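Local coordinates for lysine-sensitive aspartokinase 3 (Escherichia coli, PDB 2J0W), which catalyses the ATP-dependent phosphorylation of L-aspartate to 4-phospho-L-aspartate, the first step of lysine biosynthesis, under feedback inhibition by lysine, at residues A[5-9]-A[201-205]; A[217-223]-A[273-279]; A[224-228]-A[238-242]; A[235-239]-A[444-449]. All coordinates share one frame; numbering follows the deposited sequence.

Contact 1: A[5-9]-A[201-205]; sequences VVSKF and SDYTA. With ASP (aspartic acid), chain B.
Lys8 and Asp202 form a buried salt bridge, with NZ of Lys8 3.1 Å from OD1 of Asp202. The ammonium meets this oxygen from above the carboxylate, 51° out of its plane; OD2 has a separate, weak hydrogen bond from the backbone N of His260. Lysine suits the place because its long chain carries a charge from the strand to the nucleotide: the side chain comes within about 3 Å of the bound ADP at the nearest atoms. Asp202, whose side chain lies about 4 Å from a magnesium ion at the nearest atoms, is placed to orient the lysine, consistent with a second-shell role. One residue earlier, Ser201 uses its backbone N to hold OD2 of the substrate aspartate at 2.8 Å, in the first turn of its helix, where the helix dipole would be expected to favour a carboxylate. The hydroxyl of Ser201 is hydrogen-bonded to Ser39. Around these polar groups the packing is aliphatic. Lys8 leaves the strand with CG anti to the backbone N (chi1 -177°), which, with the bend at chi2, carries its chain past Ala205 and Ser201 to Asp202, and CE comes 3.4 Å from CB of Ser201. Ala205 is small enough to let the strand draw close, its CB lying 3.8 Å from CB of Lys8. Val6 CG1 rests 3.8 Å from the carbonyl O of Ala205. As in other amino acid kinases, a helix here covers a central sheet: helix 200-211 runs antiparallel to strand 5-9, which lies in the sheet between strands 33-38 and 216-221, while Phe9 packs on helix 17-27.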
# COMPACT_ATOMS: atom_id res chain seq x y z
N VAL A 5 -6.37 -26.35 -31.42
CA VAL A 5 -6.10 -24.94 -31.27
C VAL A 5 -7.44 -24.22 -31.28
O VAL A 5 -8.34 -24.58 -32.06
CB VAL A 5 -5.22 -24.40 -32.41
CG1 VAL A 5 -5.28 -22.88 -32.46
CG2 VAL A 5 -3.79 -24.86 -32.19
N VAL A 6 -7.57 -23.24 -30.40
CA VAL A 6 -8.76 -22.42 -30.26
C VAL A 6 -8.43 -21.02 -30.81
O VAL A 6 -7.45 -20.40 -30.38
CB VAL A 6 -9.18 -22.32 -28.78
CG1 VAL A 6 -10.35 -21.39 -28.62
CG2 VAL A 6 -9.53 -23.71 -28.26
N SER A 7 -9.24 -20.53 -31.75
CA SER A 7 -9.02 -19.22 -32.37
C SER A 7 -10.09 -18.18 -31.99
O SER A 7 -11.28 -18.50 -31.95
CB SER A 7 -8.98 -19.35 -33.90
OG SER A 7 -7.82 -20.04 -34.33
N LYS A 8 -9.67 -16.95 -31.74
CA LYS A 8 -10.62 -15.91 -31.36
C LYS A 8 -10.56 -14.70 -32.28
O LYS A 8 -9.48 -14.20 -32.61
CB LYS A 8 -10.39 -15.48 -29.91
CG LYS A 8 -11.38 -14.44 -29.38
CD LYS A 8 -10.96 -13.01 -29.70
CE LYS A 8 -11.82 -12.02 -28.92
NZ LYS A 8 -11.33 -10.60 -28.97
N PHE A 9 -11.74 -14.22 -32.68
CA PHE A 9 -11.84 -13.08 -33.57
C PHE A 9 -12.69 -11.98 -32.95
O PHE A 9 -13.80 -12.23 -32.48
CB PHE A 9 -12.44 -13.53 -34.89
CG PHE A 9 -11.61 -14.56 -35.60
CD1 PHE A 9 -10.57 -14.18 -36.44
CD2 PHE A 9 -11.88 -15.92 -35.43
CE1 PHE A 9 -9.80 -15.13 -37.11
CE2 PHE A 9 -11.12 -16.88 -36.09
CZ PHE A 9 -10.08 -16.48 -36.93
N SER A 201 -14.63 -11.68 -24.71
CA SER A 201 -14.47 -12.74 -25.71
C SER A 201 -13.08 -13.36 -25.64
O SER A 201 -12.91 -14.51 -26.04
CB SER A 201 -14.74 -12.20 -27.12
OG SER A 201 -16.12 -11.94 -27.31
N ASP A 202 -12.09 -12.62 -25.13
CA ASP A 202 -10.72 -13.14 -25.00
C ASP A 202 -10.75 -14.19 -23.92
O ASP A 202 -10.21 -15.30 -24.05
CB ASP A 202 -9.72 -12.07 -24.57
CG ASP A 202 -9.44 -11.05 -25.64
OD1 ASP A 202 -9.32 -11.45 -26.83
OD2 ASP A 202 -9.33 -9.85 -25.28
N TYR A 203 -11.39 -13.80 -22.83
CA TYR A 203 -11.50 -14.65 -21.67
C TYR A 203 -12.16 -15.97 -22.07
O TYR A 203 -11.68 -17.05 -21.72
CB TYR A 203 -12.30 -13.92 -20.59
CG TYR A 203 -12.24 -14.54 -19.23
CD1 TYR A 203 -11.21 -15.43 -18.89
CD2 TYR A 203 -13.19 -14.23 -18.25
CE1 TYR A 203 -11.14 -15.98 -17.62
CE2 TYR A 203 -13.13 -14.78 -16.98
CZ TYR A 203 -12.10 -15.65 -16.67
OH TYR A 203 -12.01 -16.16 -15.40
N THR A 204 -13.25 -15.89 -22.83
CA THR A 204 -13.94 -17.10 -23.26
C THR A 204 -13.02 -18.04 -24.01
O THR A 204 -13.07 -19.26 -23.85
CB THR A 204 -15.14 -16.77 -24.18
OG1 THR A 204 -16.07 -15.94 -23.47
CG2 THR A 204 -15.83 -18.04 -24.62
N ALA A 205 -12.16 -17.47 -24.85
CA ALA A 205 -11.26 -18.29 -25.64
C ALA A 205 -10.29 -19.05 -24.77
O ALA A 205 -10.06 -20.23 -24.99
CB ALA A 205 -10.51 -17.42 -26.64
N ASP B . -18.55 -8.19 -27.70
CA ASP B . -18.08 -7.76 -26.38
C ASP B . -17.66 -6.28 -26.52
O ASP B . -17.94 -5.68 -27.59
CB ASP B . -16.92 -8.70 -25.91
CG ASP B . -15.60 -8.62 -26.70
OD1 ASP B . -15.52 -7.81 -27.68
OD2 ASP B . -14.63 -9.39 -26.36
OXT ASP B . -17.01 -5.74 -25.56

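Contact 2: A[217-223]-A[273-279]; sequences VDIWTDV and PVFVGSS. With ADP (adenosine-5'-diphosphate), chain D.
Val217 to Thr221 and Val274 to Ser278 run side by side as parallel strands, their axes 20° apart, laced by six backbone hydrogen bonds, the first donated by Val217 N and the last by Ser279 N. Val217, Ile219, Val274 and Val276 fill one face of the sheet with branched aliphatic groups, CG1 of Ile219 lying 3.7 Å from CG1 of Val274. Trp220 and Phe275 share the other face. There the edge of the Phe275 ring turns toward the face of the indole six-membered ring, centroids 5.5 Å apart and planes at 65°, while Phe9 stacks on the same tryptophan. Gly277 suits its place, since a CB there would press on Trp220 CZ3. Replacing Trp220 by an alanine would probably leave the edge of Phe275 and the ring of Phe9 without their partner. Thr221 has OG1 opposite its backbone N (chi1 176°), which lets the hydroxyl donate to O1B of ADP at 3.0 Å. Asp222 OD1 accepts from the ribose O3', though the modelled length of 2.5 Å is doubtful, and Asp222 also forms a salt bridge with Arg232. Backbone bonds hold the strands, apolar groups pack the faces, and polar groups at and just past the strand end bind the nucleotide.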
# COMPACT_ATOMS: atom_id res chain seq x y z
N VAL A 217 -4.13 -21.19 -28.06
CA VAL A 217 -5.18 -20.22 -28.27
C VAL A 217 -4.65 -19.14 -29.19
O VAL A 217 -3.54 -18.64 -28.98
CB VAL A 217 -5.55 -19.57 -26.95
CG1 VAL A 217 -6.46 -18.37 -27.20
CG2 VAL A 217 -6.20 -20.58 -26.04
N ASP A 218 -5.42 -18.78 -30.21
CA ASP A 218 -4.99 -17.71 -31.10
C ASP A 218 -5.92 -16.48 -31.03
O ASP A 218 -7.11 -16.57 -31.34
CB ASP A 218 -4.90 -18.20 -32.55
CG ASP A 218 -3.66 -19.04 -32.82
OD1 ASP A 218 -2.59 -18.71 -32.28
OD2 ASP A 218 -3.77 -20.03 -33.58
N ILE A 219 -5.37 -15.35 -30.62
CA ILE A 219 -6.15 -14.12 -30.53
C ILE A 219 -5.93 -13.29 -31.79
O ILE A 219 -4.84 -12.74 -32.01
CB ILE A 219 -5.73 -13.27 -29.29
CG1 ILE A 219 -5.88 -14.10 -28.01
CG2 ILE A 219 -6.59 -12.01 -29.18
CD1 ILE A 219 -7.24 -14.75 -27.84
N TRP A 220 -6.96 -13.19 -32.63
CA TRP A 220 -6.84 -12.41 -33.85
C TRP A 220 -7.49 -11.03 -33.68
O TRP A 220 -8.69 -10.92 -33.55
CB TRP A 220 -7.48 -13.17 -35.01
CG TRP A 220 -6.70 -14.42 -35.38
CD1 TRP A 220 -7.00 -15.72 -35.08
CD2 TRP A 220 -5.43 -14.46 -36.04
NE1 TRP A 220 -6.00 -16.56 -35.50
CE2 TRP A 220 -5.02 -15.81 -36.10
CE3 TRP A 220 -4.59 -13.47 -36.59
CZ2 TRP A 220 -3.81 -16.20 -36.68
CZ3 TRP A 220 -3.39 -13.86 -37.17
CH2 TRP A 220 -3.01 -15.22 -37.21
N THR A 221 -6.67 -9.99 -33.67
CA THR A 221 -7.18 -8.64 -33.49
C THR A 221 -6.90 -7.72 -34.67
O THR A 221 -6.77 -8.19 -35.79
CB THR A 221 -6.61 -8.03 -32.19
OG1 THR A 221 -7.05 -6.67 -32.07
CG2 THR A 221 -5.11 -8.07 -32.20
N ASP A 222 -6.83 -6.41 -34.41
CA ASP A 222 -6.60 -5.42 -35.46
C ASP A 222 -5.19 -4.81 -35.34
O ASP A 222 -4.93 -3.70 -35.83
CB ASP A 222 -7.66 -4.32 -35.37
CG ASP A 222 -7.50 -3.43 -34.15
OD1 ASP A 222 -6.65 -3.74 -33.29
OD2 ASP A 222 -8.23 -2.43 -34.03
N VAL A 223 -4.30 -5.54 -34.68
CA VAL A 223 -2.92 -5.12 -34.48
C VAL A 223 -2.07 -6.38 -34.41
O VAL A 223 -2.37 -7.28 -33.64
CB VAL A 223 -2.78 -4.33 -33.17
CG1 VAL A 223 -1.47 -4.68 -32.49
CG2 VAL A 223 -2.84 -2.85 -33.46
N PRO A 273 -0.09 -21.70 -24.16
CA PRO A 273 0.45 -20.51 -24.82
C PRO A 273 -0.63 -19.82 -25.65
O PRO A 273 -1.52 -20.48 -26.18
CB PRO A 273 1.61 -21.06 -25.65
CG PRO A 273 1.12 -22.42 -26.02
CD PRO A 273 0.53 -22.92 -24.71
N VAL A 274 -0.53 -18.50 -25.77
CA VAL A 274 -1.51 -17.69 -26.50
C VAL A 274 -0.82 -16.85 -27.57
O VAL A 274 0.18 -16.19 -27.29
CB VAL A 274 -2.27 -16.75 -25.51
CG1 VAL A 274 -3.14 -15.75 -26.25
CG2 VAL A 274 -3.12 -17.57 -24.55
N PHE A 275 -1.36 -16.89 -28.78
CA PHE A 275 -0.80 -16.11 -29.88
C PHE A 275 -1.64 -14.87 -30.21
O PHE A 275 -2.88 -14.93 -30.22
CB PHE A 275 -0.68 -16.96 -31.13
CG PHE A 275 -0.22 -16.18 -32.31
CD1 PHE A 275 1.09 -15.72 -32.37
CD2 PHE A 275 -1.10 -15.83 -33.32
CE1 PHE A 275 1.52 -14.92 -33.41
CE2 PHE A 275 -0.68 -15.03 -34.37
CZ PHE A 275 0.63 -14.57 -34.42
N VAL A 276 -0.98 -13.76 -30.52
CA VAL A 276 -1.68 -12.51 -30.81
C VAL A 276 -1.27 -11.86 -32.13
O VAL A 276 -0.16 -11.34 -32.24
CB VAL A 276 -1.47 -11.45 -29.65
CG1 VAL A 276 -2.36 -10.22 -29.89
CG2 VAL A 276 -1.79 -12.07 -28.29
N GLY A 277 -2.18 -11.85 -33.10
CA GLY A 277 -1.88 -11.25 -34.39
C GLY A 277 -3.05 -10.55 -35.05
O GLY A 277 -4.20 -10.68 -34.61
N SER A 278 -2.75 -9.81 -36.12
CA SER A 278 -3.72 -9.06 -36.91
C SER A 278 -4.49 -10.00 -37.83
O SER A 278 -3.91 -10.92 -38.40
CB SER A 278 -2.99 -8.00 -37.75
OG SER A 278 -3.89 -7.21 -38.52
N SER A 279 -5.80 -9.78 -37.95
CA SER A 279 -6.62 -10.63 -38.80
C SER A 279 -6.59 -10.09 -40.23
O SER A 279 -6.99 -10.77 -41.18
CB SER A 279 -8.06 -10.66 -38.29
OG SER A 279 -8.63 -9.36 -38.33
PB ADP D . -10.51 -7.05 -30.29
O1B ADP D . -9.70 -7.78 -31.30
O2B ADP D . -11.94 -6.89 -30.71
O3B ADP D . -10.42 -7.74 -28.88
PA ADP D . -9.72 -4.55 -29.04
O1A ADP D . -10.02 -3.18 -29.51
O2A ADP D . -10.50 -5.03 -27.86
O3A ADP D . -9.89 -5.58 -30.21
O5' ADP D . -8.14 -4.45 -28.74
C5' ADP D . -7.03 -4.29 -29.68
C4' ADP D . -6.39 -2.94 -29.39
O4' ADP D . -5.87 -2.72 -28.05
C3' ADP D . -5.26 -2.47 -30.26
O3' ADP D . -5.89 -2.20 -31.53
C2' ADP D . -4.78 -1.26 -29.48
O2' ADP D . -5.58 -0.12 -29.76
C1' ADP D . -4.93 -1.66 -28.05
N9 ADP D . -3.62 -1.92 -27.29
C8 ADP D . -3.39 -1.35 -26.08
N7 ADP D . -2.24 -1.65 -25.53
C5 ADP D . -1.67 -2.48 -26.42
C6 ADP D . -0.39 -3.14 -26.39
N6 ADP D . 0.46 -3.04 -25.42
N1 ADP D . -0.11 -3.93 -27.52
C2 ADP D . -1.01 -4.07 -28.60
N3 ADP D . -2.22 -3.44 -28.62
C4 ADP D . -2.50 -2.67 -27.54

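Contact 3: A[224-228]-A[238-242]; sequences PGIYT and KRIDE. With ADP (adenosine-5'-diphosphate), chain D.
Thr228 OG1 has two partners, the backbone N of Lys238 at 3.3 Å and NE2 of His444 from the C-terminal helix, the latter bond modelled too short for its length to be trusted. The hydroxyl sits between the backbone N and the carbonyl carbon of its own residue (chi1 58°), which brings it round to face Lys238. The same two residues are tied a second time, Thr228 N donating to the carbonyl O of Lys238 at 2.8 Å. A further bond, from Ile240 N to the carbonyl O of Ile226, is bent to 138° at the hydrogen. The two weakly bonded strands, 226-227 and the start of 239-244, follow each other in the chain as a short beta hairpin at the edge of the large sheet. Its first strand reads the adenine: Tyr227 N donates to N1 of ADP at 2.8 Å, and Tyr227 O accepts from N6 at 3.2 Å. The tyrosine ring turns to the other strand, where Arg239 covers one face, its CA over the ring centre and its CB making a CH-pi contact 4.0 Å from the centroid. Arg239 bends at chi2 and chi3 past the carbonyl O of Pro224, its guanidinium nearly parallel to the tyrosine ring, 17° apart, and its NH2 bonds to the carbonyl O of Gly285. A serine in place of Tyr227 would probably leave Arg239 CA and CB without the ring face they lie on. Gly225 fits because a CB would press on Arg239 CG and on the preceding carbonyl. Ile240 packs against the hairpin partner, its CG1 3.8 Å from CG2 of Thr228 and its CD1 3.5 Å from the carbonyl O of Tyr227.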
# COMPACT_ATOMS: atom_id res chain seq x y z
N PRO A 224 -0.99 -6.44 -35.20
CA PRO A 224 -0.08 -7.59 -35.26
C PRO A 224 0.77 -7.83 -34.02
O PRO A 224 1.94 -7.47 -33.99
CB PRO A 224 0.77 -7.26 -36.47
CG PRO A 224 0.93 -5.80 -36.34
CD PRO A 224 -0.48 -5.34 -36.03
N GLY A 225 0.17 -8.47 -33.01
CA GLY A 225 0.88 -8.78 -31.77
C GLY A 225 0.70 -7.82 -30.61
O GLY A 225 -0.14 -6.92 -30.65
N ILE A 226 1.50 -8.01 -29.57
CA ILE A 226 1.48 -7.16 -28.38
C ILE A 226 2.67 -6.19 -28.48
O ILE A 226 3.82 -6.62 -28.64
CB ILE A 226 1.62 -8.03 -27.09
CG1 ILE A 226 0.51 -9.08 -27.03
CG2 ILE A 226 1.56 -7.16 -25.84
CD1 ILE A 226 0.67 -10.08 -25.88
N TYR A 227 2.41 -4.89 -28.39
CA TYR A 227 3.48 -3.91 -28.49
C TYR A 227 3.99 -3.42 -27.15
O TYR A 227 3.47 -3.79 -26.12
CB TYR A 227 3.01 -2.71 -29.31
CG TYR A 227 2.89 -3.01 -30.78
CD1 TYR A 227 2.23 -4.15 -31.22
CD2 TYR A 227 3.46 -2.17 -31.74
CE1 TYR A 227 2.14 -4.45 -32.56
CE2 TYR A 227 3.37 -2.46 -33.09
CZ TYR A 227 2.71 -3.61 -33.50
OH TYR A 227 2.61 -3.93 -34.83
N THR A 228 5.02 -2.58 -27.18
CA THR A 228 5.60 -2.03 -25.96
C THR A 228 4.69 -0.97 -25.34
O THR A 228 5.03 -0.33 -24.35
CB THR A 228 6.97 -1.40 -26.22
OG1 THR A 228 6.85 -0.37 -27.21
CG2 THR A 228 7.96 -2.47 -26.70
N LYS A 238 7.10 -0.34 -30.47
CA LYS A 238 7.74 -1.51 -31.06
C LYS A 238 6.94 -2.78 -30.74
O LYS A 238 6.39 -2.90 -29.65
CB LYS A 238 9.18 -1.70 -30.50
CG LYS A 238 10.01 -0.43 -30.22
CD LYS A 238 10.30 0.39 -31.48
CE LYS A 238 11.14 1.64 -31.16
NZ LYS A 238 11.27 2.54 -32.35
N ARG A 239 6.88 -3.72 -31.69
CA ARG A 239 6.18 -4.98 -31.44
C ARG A 239 7.06 -5.85 -30.55
O ARG A 239 8.27 -5.70 -30.54
CB ARG A 239 5.92 -5.77 -32.73
CG ARG A 239 5.17 -7.07 -32.45
CD ARG A 239 5.87 -8.30 -33.00
NE ARG A 239 5.33 -8.63 -34.31
CZ ARG A 239 5.66 -8.01 -35.43
NH1 ARG A 239 6.55 -7.03 -35.42
NH2 ARG A 239 5.06 -8.35 -36.57
N ILE A 240 6.44 -6.76 -29.81
CA ILE A 240 7.16 -7.66 -28.92
C ILE A 240 6.93 -9.08 -29.38
O ILE A 240 5.90 -9.66 -29.10
CB ILE A 240 6.64 -7.53 -27.49
CG1 ILE A 240 6.87 -6.10 -27.00
CG2 ILE A 240 7.29 -8.59 -26.61
CD1 ILE A 240 6.31 -5.86 -25.63
N ASP A 241 7.91 -9.64 -30.08
CA ASP A 241 7.77 -10.99 -30.63
C ASP A 241 7.44 -12.10 -29.64
O ASP A 241 6.73 -13.05 -29.98
CB ASP A 241 9.02 -11.36 -31.43
CG ASP A 241 9.28 -10.39 -32.58
OD1 ASP A 241 8.35 -10.17 -33.39
OD2 ASP A 241 10.41 -9.87 -32.67
N GLU A 242 7.95 -12.02 -28.42
CA GLU A 242 7.65 -13.08 -27.45
C GLU A 242 7.75 -12.56 -26.02
O GLU A 242 8.65 -11.79 -25.70
CB GLU A 242 8.59 -14.27 -27.65
CG GLU A 242 8.19 -15.51 -26.85
CD GLU A 242 9.17 -16.67 -27.02
OE1 GLU A 242 10.36 -16.49 -26.69
OE2 GLU A 242 8.74 -17.74 -27.48
PB ADP D . -10.51 -7.05 -30.29
O1B ADP D . -9.70 -7.78 -31.30
O2B ADP D . -11.94 -6.89 -30.71
O3B ADP D . -10.42 -7.74 -28.88
PA ADP D . -9.72 -4.55 -29.04
O1A ADP D . -10.02 -3.18 -29.51
O2A ADP D . -10.50 -5.03 -27.86
O3A ADP D . -9.89 -5.58 -30.21
O5' ADP D . -8.14 -4.45 -28.74
C5' ADP D . -7.03 -4.29 -29.68
C4' ADP D . -6.39 -2.94 -29.39
O4' ADP D . -5.87 -2.72 -28.05
C3' ADP D . -5.26 -2.47 -30.26
O3' ADP D . -5.89 -2.20 -31.53
C2' ADP D . -4.78 -1.26 -29.48
O2' ADP D . -5.58 -0.12 -29.76
C1' ADP D . -4.93 -1.66 -28.05
N9 ADP D . -3.62 -1.92 -27.29
C8 ADP D . -3.39 -1.35 -26.08
N7 ADP D . -2.24 -1.65 -25.53
C5 ADP D . -1.67 -2.48 -26.42
C6 ADP D . -0.39 -3.14 -26.39
N6 ADP D . 0.46 -3.04 -25.42
N1 ADP D . -0.11 -3.93 -27.52
C2 ADP D . -1.01 -4.07 -28.60
N3 ADP D . -2.22 -3.44 -28.62
C4 ADP D . -2.50 -2.67 -27.54

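Contact 4: A[235-239]-A[444-449]; sequences SAAKR and HSNLFE
At the seam between the amino acid kinase domain and the ACT region, the C-terminal helix 436-448 presents His444 to the loop residues Ala236 and Ala237. The loop joins the two strands of the hairpin beside the adenine, whereas the helix lies in the region required for homodimerization, so this small contact, burying 202 Å² in all, joins the catalytic and regulatory parts within one chain. His444 is the main contributor from the helix. With CG anti to the backbone N (chi1 -166°), its ring reaches out and brings CE1 to 3.6 Å from the carbonyl O of Ala236, which lies at the ring edge. The same carbon is 3.7 Å from CA of Ala237. Histidine suits this position because a flat ring can slip its edge against the loop while both nitrogens face polar groups: NE2 is turned to Thr228 of the hairpin, and ND1 appears to donate to OE2 of Glu449, an oxygen whose place is less sure. Phe448 CB covers part of one face of the imidazole, toward its rim. The Phe448 side chain itself packs on Phe299 and Leu302 of strand 299-313, which also touches His444. Ala236 suits the loop because its small CB, which points toward the helix end, can lie close to the Glu449 side chain, 3.9 Å from CD in the model, although that carboxylate is not firmly placed. Beside it, the bent chain of Lys238 reaches the last residues of the helix, where its CE lies 3.6 Å from the carbonyl O of Phe448.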
# COMPACT_ATOMS: atom_id res chain seq x y z
N SER A 235 3.15 5.97 -31.56
CA SER A 235 3.31 5.61 -32.96
C SER A 235 4.57 4.75 -33.10
O SER A 235 4.58 3.71 -33.76
CB SER A 235 3.44 6.88 -33.80
OG SER A 235 2.65 7.93 -33.25
N ALA A 236 5.63 5.21 -32.45
CA ALA A 236 6.91 4.53 -32.47
C ALA A 236 6.93 3.28 -31.60
O ALA A 236 8.00 2.78 -31.26
CB ALA A 236 7.99 5.48 -32.01
N ALA A 237 5.75 2.78 -31.24
CA ALA A 237 5.67 1.59 -30.41
C ALA A 237 6.25 0.41 -31.15
O ALA A 237 5.92 0.18 -32.31
CB ALA A 237 4.24 1.31 -30.06
N LYS A 238 7.10 -0.34 -30.47
CA LYS A 238 7.74 -1.51 -31.06
C LYS A 238 6.94 -2.78 -30.74
O LYS A 238 6.39 -2.90 -29.65
CB LYS A 238 9.18 -1.70 -30.50
CG LYS A 238 10.01 -0.43 -30.22
CD LYS A 238 10.30 0.39 -31.48
CE LYS A 238 11.14 1.64 -31.16
NZ LYS A 238 11.27 2.54 -32.35
N ARG A 239 6.88 -3.72 -31.69
CA ARG A 239 6.18 -4.98 -31.44
C ARG A 239 7.06 -5.85 -30.55
O ARG A 239 8.27 -5.70 -30.54
CB ARG A 239 5.92 -5.77 -32.73
CG ARG A 239 5.17 -7.07 -32.45
CD ARG A 239 5.87 -8.30 -33.00
NE ARG A 239 5.33 -8.63 -34.31
CZ ARG A 239 5.66 -8.01 -35.43
NH1 ARG A 239 6.55 -7.03 -35.42
NH2 ARG A 239 5.06 -8.35 -36.57
N HIS A 444 8.31 6.07 -22.85
CA HIS A 444 8.58 5.15 -23.96
C HIS A 444 9.78 5.61 -24.77
O HIS A 444 10.66 4.80 -25.12
CB HIS A 444 7.34 5.08 -24.86
CG HIS A 444 7.36 3.94 -25.82
ND1 HIS A 444 7.82 4.07 -27.11
CD2 HIS A 444 7.02 2.64 -25.67
CE1 HIS A 444 7.76 2.89 -27.71
NE2 HIS A 444 7.28 2.01 -26.86
N SER A 445 9.80 6.90 -25.06
CA SER A 445 10.86 7.52 -25.84
C SER A 445 12.26 7.21 -25.31
O SER A 445 12.98 6.44 -25.94
CB SER A 445 10.63 9.04 -25.90
OG SER A 445 11.60 9.67 -26.71
N ASN A 446 12.63 7.79 -24.17
CA ASN A 446 13.95 7.54 -23.62
C ASN A 446 13.90 6.19 -22.91
O ASN A 446 14.51 6.01 -21.85
CB ASN A 446 14.37 8.65 -22.63
CG ASN A 446 13.78 8.45 -21.26
OD1 ASN A 446 12.57 8.42 -21.11
ND2 ASN A 446 14.64 8.29 -20.24
N LEU A 447 13.17 5.22 -23.48
CA LEU A 447 13.07 3.90 -22.85
C LEU A 447 13.05 2.70 -23.80
O LEU A 447 13.55 1.62 -23.48
CB LEU A 447 11.83 3.87 -21.95
CG LEU A 447 12.06 3.18 -20.60
CD1 LEU A 447 10.91 3.43 -19.63
CD2 LEU A 447 12.25 1.70 -20.86
N PHE A 448 12.49 2.91 -24.99
CA PHE A 448 12.40 1.84 -25.97
C PHE A 448 12.84 2.28 -27.36
O PHE A 448 13.21 1.46 -28.20
CB PHE A 448 10.97 1.32 -26.02
CG PHE A 448 10.45 0.92 -24.67
CD1 PHE A 448 10.75 -0.33 -24.14
CD2 PHE A 448 9.66 1.79 -23.93
CE1 PHE A 448 10.28 -0.70 -22.88
CE2 PHE A 448 9.18 1.43 -22.68
CZ PHE A 448 9.49 0.18 -22.15
N GLU A 449 12.78 3.59 -27.58
CA GLU A 449 13.16 4.17 -28.86
C GLU A 449 14.66 4.47 -28.88
O GLU A 449 15.28 4.45 -29.93
CB GLU A 449 12.38 5.47 -29.07
CG GLU A 449 10.88 5.28 -29.07
CD GLU A 449 10.15 6.60 -28.95
OE1 GLU A 449 10.48 7.53 -29.71
OE2 GLU A 449 9.25 6.70 -28.08

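The first three contacts all reach one sheet and follow the nucleotide from phosphates to base: contact 1 supplies Lys8 and also holds the aspartate, contact 2 binds phosphate and ribose, and contact 3 takes the adenine. Strands 5-9 and 216-221 are neighbours, with Val6 O 2.6 Å from Asp218 N in a probable hydrogen bond. Contact 3 is nested in the loop closed by contact 2, and Val276 CG2 packs 4.0 Å from Ile226 CG1; their centres are 11 Å apart. Contact 4 shares Lys238 and Arg239 with contact 3 and leads outward to the regulatory part, its centre about 29 Å from that of contact 1.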